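PDB 4PT7: replication initiator A family protein from Staphylococcus aureus CA-347, which probably initiates the replication of multiresistance plasmids by assembling with other copies of itself on the plasmid replication origin. Local coordinates for residues 24-27 with 28-31; 119-122 with 123-127. All coordinates share one frame; numbering follows the deposited sequence.

Contact 1 of 2, residues 24-27 with 28-31; sequences FTSE and NYKN
Ser26 and Tyr29 close a tight turn of the backbone: the amide Tyr29 N reaches Ser26 O over 3.4 Å, a weak bond. One residue on, the step repeats, with Lys30 N facing Glu27 O at 3.3 Å, also weak. These successive i to i+3 pairs, with Glu27 and Asn28 in 3-10 conformation between them, make the chain turn after helix 22-25.

The side chain of Ser26 supplies the firmer evidence for how the turn is held. OG lies anti to the backbone N of its own residue (chi1 177°), which swings it forward over the residues that follow. There it accepts two N-H groups of Asn28: the backbone N at 3.1 Å and the amide ND2, likewise 3.1 Å from OG. Both are moderately bent, each with an N-H...O angle of 146°, and OG lies a little out of the Asn28 amide plane. The bond from OG to the backbone amide two residues ahead defines an ST turn, and it gives the buried hydroxyl a partner on the chain itself. The same OG lies obliquely to the Tyr29 ring, 3.7 Å from CD1.

On the exposed side, Lys30 folds back over the Glu27 carbonyl. With CG between its backbone N and carbonyl carbon (chi1 65°), that methylene sits 3.1 Å from Glu27 O, CD follows alongside, and a bend at the last torsion returns NZ to 3.7 Å from Glu27 O.

The turn joins helix 22-25 to the loop before helix 34-52. Tyr29 OH bonds Ile114 N, and its ring meets Phe23 edge-to-face. Thr25 packs on helix 117-126, while Phe24 meets Tyr17 of the second subunit edge-to-face.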
# COMPACT_ATOMS: atom_id res chain seq x y z
N PHE B 24 -11.96 -10.31 -16.18
CA PHE B 24 -12.86 -9.18 -16.36
C PHE B 24 -14.17 -9.57 -17.05
O PHE B 24 -15.04 -8.73 -17.26
CB PHE B 24 -12.18 -8.07 -17.18
CG PHE B 24 -10.88 -7.60 -16.60
CD1 PHE B 24 -9.69 -8.22 -16.93
CD2 PHE B 24 -10.85 -6.51 -15.74
CE1 PHE B 24 -8.47 -7.76 -16.42
CE2 PHE B 24 -9.64 -6.04 -15.22
CZ PHE B 24 -8.44 -6.67 -15.56
N THR B 25 -14.31 -10.84 -17.39
CA THR B 25 -15.53 -11.31 -18.04
C THR B 25 -16.23 -12.34 -17.17
O THR B 25 -17.43 -12.22 -16.91
CB THR B 25 -15.22 -11.95 -19.42
OG1 THR B 25 -14.32 -13.05 -19.25
CG2 THR B 25 -14.58 -10.92 -20.35
N SER B 26 -15.47 -13.33 -16.71
CA SER B 26 -15.99 -14.41 -15.86
C SER B 26 -16.51 -13.86 -14.53
O SER B 26 -15.82 -13.07 -13.87
CB SER B 26 -14.89 -15.44 -15.57
OG SER B 26 -15.34 -16.46 -14.69
N GLU B 27 -17.71 -14.28 -14.16
CA GLU B 27 -18.30 -13.85 -12.90
C GLU B 27 -17.69 -14.66 -11.77
O GLU B 27 -17.90 -14.36 -10.59
CB GLU B 27 -19.81 -14.03 -12.94
CG GLU B 27 -20.59 -12.72 -13.08
CD GLU B 27 -20.21 -11.93 -14.32
OE1 GLU B 27 -19.07 -11.43 -14.39
OE2 GLU B 27 -21.06 -11.81 -15.23
N ASN B 28 -16.93 -15.68 -12.14
CA ASN B 28 -16.28 -16.52 -11.15
C ASN B 28 -15.11 -15.78 -10.52
O ASN B 28 -14.53 -16.26 -9.55
CB ASN B 28 -15.79 -17.81 -11.79
CG ASN B 28 -16.92 -18.67 -12.29
OD1 ASN B 28 -17.70 -19.21 -11.49
ND2 ASN B 28 -17.04 -18.80 -13.60
N TYR B 29 -14.77 -14.63 -11.09
CA TYR B 29 -13.67 -13.82 -10.58
C TYR B 29 -14.11 -12.41 -10.25
O TYR B 29 -13.29 -11.48 -10.21
CB TYR B 29 -12.54 -13.77 -11.61
CG TYR B 29 -11.96 -15.12 -11.91
CD1 TYR B 29 -12.03 -15.65 -13.19
CD2 TYR B 29 -11.34 -15.88 -10.92
CE1 TYR B 29 -11.50 -16.90 -13.49
CE2 TYR B 29 -10.81 -17.13 -11.20
CZ TYR B 29 -10.89 -17.64 -12.49
OH TYR B 29 -10.37 -18.87 -12.80
N LYS B 30 -15.40 -12.24 -10.02
CA LYS B 30 -15.95 -10.94 -9.70
C LYS B 30 -15.49 -10.47 -8.31
O LYS B 30 -15.56 -9.29 -8.00
CB LYS B 30 -17.48 -10.97 -9.77
CG LYS B 30 -18.14 -11.87 -8.73
CD LYS B 30 -19.66 -11.92 -8.91
CE LYS B 30 -20.35 -12.62 -7.73
NZ LYS B 30 -19.90 -14.03 -7.52
N ASN B 31 -15.02 -11.40 -7.48
CA ASN B 31 -14.54 -11.07 -6.14
C ASN B 31 -13.11 -10.54 -6.12
O ASN B 31 -12.65 -10.01 -5.11
CB ASN B 31 -14.65 -12.29 -5.23
CG ASN B 31 -16.10 -12.68 -4.94
OD1 ASN B 31 -16.39 -13.90 -4.85
ND2 ASN B 31 -16.95 -11.77 -4.82

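Contact 2 of 2, residues 119-122 with 123-127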
# COMPACT_ATOMS: atom_id res chain seq x y z
N ASP B 119 -17.51 -17.58 -20.69
CA ASP B 119 -16.30 -16.76 -20.79
C ASP B 119 -15.88 -16.65 -22.25
O ASP B 119 -15.58 -15.55 -22.74
CB ASP B 119 -15.15 -17.36 -19.98
CG ASP B 119 -15.44 -17.40 -18.49
OD1 ASP B 119 -15.93 -16.38 -17.96
OD2 ASP B 119 -15.17 -18.43 -17.85
N ILE B 120 -15.86 -17.79 -22.94
CA ILE B 120 -15.51 -17.86 -24.35
C ILE B 120 -16.43 -16.90 -25.11
O ILE B 120 -15.97 -16.01 -25.84
CB ILE B 120 -15.71 -19.28 -24.93
CG1 ILE B 120 -14.92 -20.31 -24.13
CG2 ILE B 120 -15.27 -19.32 -26.41
CD1 ILE B 120 -13.44 -20.12 -24.18
N TYR B 121 -17.73 -17.10 -24.94
CA TYR B 121 -18.73 -16.28 -25.60
C TYR B 121 -18.48 -14.79 -25.35
O TYR B 121 -18.40 -14.00 -26.30
CB TYR B 121 -20.13 -16.66 -25.10
CG TYR B 121 -21.25 -15.79 -25.66
CD1 TYR B 121 -21.73 -15.99 -26.95
CD2 TYR B 121 -21.81 -14.78 -24.89
CE1 TYR B 121 -22.76 -15.19 -27.47
CE2 TYR B 121 -22.83 -13.97 -25.39
CZ TYR B 121 -23.30 -14.18 -26.67
OH TYR B 121 -24.30 -13.37 -27.16
N LYS B 122 -18.36 -14.41 -24.09
CA LYS B 122 -18.15 -13.01 -23.75
C LYS B 122 -16.87 -12.44 -24.33
O LYS B 122 -16.87 -11.33 -24.87
CB LYS B 122 -18.16 -12.81 -22.23
CG LYS B 122 -19.53 -12.94 -21.59
CD LYS B 122 -19.49 -12.45 -20.13
CE LYS B 122 -20.87 -12.49 -19.47
NZ LYS B 122 -20.82 -12.02 -18.04
N ILE B 123 -15.77 -13.18 -24.22
CA ILE B 123 -14.49 -12.68 -24.72
C ILE B 123 -14.50 -12.52 -26.25
O ILE B 123 -14.00 -11.53 -26.78
CB ILE B 123 -13.33 -13.61 -24.32
CG1 ILE B 123 -13.15 -13.59 -22.80
CG2 ILE B 123 -12.05 -13.18 -25.03
CD1 ILE B 123 -12.20 -14.66 -22.28
N GLU B 124 -15.08 -13.49 -26.94
CA GLU B 124 -15.15 -13.46 -28.39
C GLU B 124 -15.95 -12.25 -28.86
O GLU B 124 -15.55 -11.55 -29.79
CB GLU B 124 -15.80 -14.75 -28.92
CG GLU B 124 -15.76 -14.90 -30.43
CD GLU B 124 -14.40 -15.32 -30.96
OE1 GLU B 124 -13.37 -14.74 -30.53
OE2 GLU B 124 -14.36 -16.22 -31.83
N LYS B 125 -17.08 -11.99 -28.20
CA LYS B 125 -17.91 -10.86 -28.56
C LYS B 125 -17.22 -9.52 -28.33
O LYS B 125 -17.37 -8.59 -29.13
CB LYS B 125 -19.23 -10.89 -27.80
CG LYS B 125 -20.18 -9.78 -28.22
CD LYS B 125 -21.60 -9.98 -27.70
CE LYS B 125 -21.70 -9.76 -26.20
NZ LYS B 125 -23.11 -9.88 -25.75
N GLU B 126 -16.46 -9.41 -27.25
CA GLU B 126 -15.77 -8.15 -26.97
C GLU B 126 -14.68 -7.82 -27.98
O GLU B 126 -14.55 -6.68 -28.40
CB GLU B 126 -15.15 -8.16 -25.57
CG GLU B 126 -16.15 -8.10 -24.43
CD GLU B 126 -15.47 -7.80 -23.10
OE1 GLU B 126 -14.82 -6.74 -22.99
OE2 GLU B 126 -15.57 -8.64 -22.17
N GLU B 127 -13.90 -8.81 -28.39
CA GLU B 127 -12.84 -8.51 -29.33
C GLU B 127 -13.31 -8.49 -30.79
O GLU B 127 -12.52 -8.27 -31.70
CB GLU B 127 -11.63 -9.44 -29.11
CG GLU B 127 -11.98 -10.88 -28.89
CD GLU B 127 -10.78 -11.75 -28.48
OE1 GLU B 127 -10.80 -12.95 -28.86
OE2 GLU B 127 -9.86 -11.27 -27.78
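Asp119 O accepts the amide of Ile123, with N and O 2.8 Å apart, and the N-H...O angle of 166° shows a nearly straight bond. The Ile123 side chain lies against the same oxygen: its CG1, anti to the carbonyl carbon (chi1 -66°), stands 3.1 Å from Asp119 O, and CD1 trails at 3.5 Å. One residue further, Glu124 N donates to Ile120 O at 2.9 Å.

The bonds Lys125 N to Tyr121 O and Glu126 N to Lys122 O continue the series, which Glu127 N to Ile123 O extends; consecutive i to i+4 bonds are the signature of an alpha-helix, here the last turns of helix 117-126. These two are longer than the first pair, and their donors tilt by just over 20° from the carbonyl planes. On the face turned to the rest of the chain, Asp119 packs on Val22 of helix 22-25, and its OD2 takes the amide of Thr116. Tyr12 of the second subunit packs on Ile120 and Ile123.

Lys122 is extended beyond CG, carrying its ammonium to a salt bridge with Glu27, whereas its carbonyl is lined by Glu126, whose CG comes to 3.3 Å from Lys122 O. On the exposed side, Lys125 bends at its third torsion and crosses Tyr121 at a slant, NZ approaching the phenol OH to 3.9 Å, too far for a hydrogen bond.

Overall arrangement
Contact 1 precedes contact 2 along the chain, yet their centres lie only about 13 Å apart, on the same side of the chain's centre, and the two touch directly. The polar tie is the salt bridge between Glu27 OE2 and Lys122 NZ, 2.8 Å long, which links the turn at 24-31 to helix 117-126. Elsewhere along the same helix, Thr25 CG2 lies 3.1 Å from Glu126 OE2, and the Ser26 side chain packs on Asp119. Both contacts also reach the second subunit, through Phe24 in contact 1 and through Ile120 and Ile123 among others in contact 2. This places the pair at a subunit interface, consistent with a part in the protein's assembly.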